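Local coordinates for aspartokinase (Synechocystis, PDB 3L76), which binds lysine and threonine in its ACT domains and probably phosphorylates the beta-carboxyl group of L-aspartate with ATP, an early step toward both of these amino acids, at residues P456-A459 with A460-F463. Sequence-based numbering, arbitrary orientation.
With THR (threonine), chain D.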
loop_
_atom_site.group_PDB
_atom_site.type_symbol
_atom_site.label_atom_id
_atom_site.label_comp_id
_atom_site.label_asym_id
_atom_site.label_seq_id
_atom_site.Cartn_x
_atom_site.Cartn_y
_atom_site.Cartn_z
ATOM N N PRO A 456 -46.720 23.882 2.713
ATOM C CA PRO A 456 -45.673 22.908 3.057
ATOM C C PRO A 456 -45.300 21.972 1.915
ATOM O O PRO A 456 -46.166 21.587 1.130
ATOM C CB PRO A 456 -46.292 22.126 4.219
ATOM C CG PRO A 456 -47.295 23.105 4.841
ATOM C CD PRO A 456 -47.872 23.801 3.633
ATOM N N GLY A 457 -44.015 21.636 1.818
ATOM C CA GLY A 457 -43.544 20.680 0.836
ATOM C C GLY A 457 -43.093 21.236 -0.511
ATOM O O GLY A 457 -42.458 20.535 -1.295
ATOM N N MET A 458 -43.409 22.493 -0.791
ATOM C CA MET A 458 -43.037 23.077 -2.076
ATOM C C MET A 458 -41.521 23.205 -2.245
ATOM O O MET A 458 -40.971 22.699 -3.213
ATOM C CB MET A 458 -43.748 24.411 -2.287
ATOM C CG MET A 458 -45.269 24.292 -2.301
ATOM S SD MET A 458 -45.882 23.252 -3.662
ATOM C CE MET A 458 -46.320 21.767 -2.799
ATOM N N ALA A 459 -40.849 23.862 -1.302
ATOM C CA ALA A 459 -39.386 23.947 -1.321
ATOM C C ALA A 459 -38.736 22.561 -1.286
ATOM O O ALA A 459 -37.726 22.321 -1.940
ATOM C CB ALA A 459 -38.877 24.787 -0.147
ATOM N N ALA A 460 -39.303 21.668 -0.486
ATOM C CA ALA A 460 -38.827 20.295 -0.417
ATOM C C ALA A 460 -38.781 19.675 -1.801
ATOM O O ALA A 460 -37.763 19.112 -2.208
ATOM C CB ALA A 460 -39.713 19.448 0.514
ATOM N N GLN A 461 -39.881 19.786 -2.532
ATOM C CA GLN A 461 -39.970 19.114 -3.823
ATOM C C GLN A 461 -39.054 19.719 -4.894
ATOM O O GLN A 461 -38.539 19.003 -5.748
ATOM C CB GLN A 461 -41.432 18.955 -4.279
ATOM C CG GLN A 461 -41.896 19.856 -5.404
ATOM C CD GLN A 461 -43.375 19.664 -5.691
ATOM O OE1 GLN A 461 -44.114 19.134 -4.858
ATOM N NE2 GLN A 461 -43.813 20.091 -6.869
ATOM N N LEU A 462 -38.812 21.020 -4.809
ATOM C CA LEU A 462 -37.943 21.682 -5.767
ATOM C C LEU A 462 -36.491 21.337 -5.499
ATOM O O LEU A 462 -35.727 21.034 -6.414
ATOM C CB LEU A 462 -38.137 23.194 -5.702
ATOM C CG LEU A 462 -39.517 23.692 -6.134
ATOM C CD1 LEU A 462 -39.769 25.067 -5.587
ATOM C CD2 LEU A 462 -39.668 23.660 -7.654
ATOM N N PHE A 463 -36.106 21.377 -4.233
ATOM C CA PHE A 463 -34.722 21.120 -3.885
ATOM C C PHE A 463 -34.380 19.643 -3.824
ATOM O O PHE A 463 -33.224 19.282 -4.055
ATOM C CB PHE A 463 -34.303 21.890 -2.636
ATOM C CG PHE A 463 -34.215 23.342 -2.874
ATOM C CD1 PHE A 463 -33.124 23.871 -3.521
ATOM C CD2 PHE A 463 -35.253 24.178 -2.524
ATOM C CE1 PHE A 463 -33.054 25.219 -3.788
ATOM C CE2 PHE A 463 -35.185 25.518 -2.801
ATOM C CZ PHE A 463 -34.088 26.036 -3.440
HETATM N N THR D . -43.854 27.773 2.061
HETATM C CA THR D . -43.257 26.838 1.110
HETATM C C THR D . -42.819 25.578 1.837
HETATM O O THR D . -42.838 25.532 3.081
HETATM C CB THR D . -42.040 27.434 0.387
HETATM O OG1 THR D . -41.033 27.778 1.353
HETATM C CG2 THR D . -42.446 28.675 -0.433
HETATM O OXT THR D . -42.449 24.596 1.178
HETATM O O HOH W 1 -40.956 22.335 1.936
#
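Gly457 to Gln461, Met458 to Leu462 and Ala459 to Phe463 form a local contact, the N-terminal turns of helix 458-468 in an ACT domain, at a threonine-binding pocket. Three successive i to i+4 backbone hydrogen bonds open the helix, from Gln461 N to Gly457 O (3.0 Å), Leu462 N to Met458 O (3.2 Å) and Phe463 N to Ala459 O (3.0 Å), the last the straightest at 165°. Gly457, at the N-cap, has phi 91°, where a CB would press against the preceding carbonyl oxygen. Ala459 N donates to threonine OXT (3.0 Å), and a water that donates to the same OXT accepts from Ala460 N (3.0 Å) and, weakly, from Gly457 N.

Along the helix, Met458 and Gln461 run side by side, the methionine folding at chi2 and chi3 to bring CE to 4.0 Å from Gln461 OE1. With chi1 -70° setting CG beside its own backbone N, the Phe463 ring turns an edge to Ala459 O and brings CD2 to 4.4 Å from Ala459 CB; Phe495 meets this ring edge-to-face. Were this ring cut back to an alanine, a gap would probably open beside Ala459 and Phe495 would be left without its aromatic partner. Asp454, Asn385, Gln478 and Ile386 also bind the threonine. Its carboxylate thus meets backbone N-H groups at a helix N-terminus, where the helix dipole would probably favour the negative charge, consistent with effector recognition by an allosteric ACT domain.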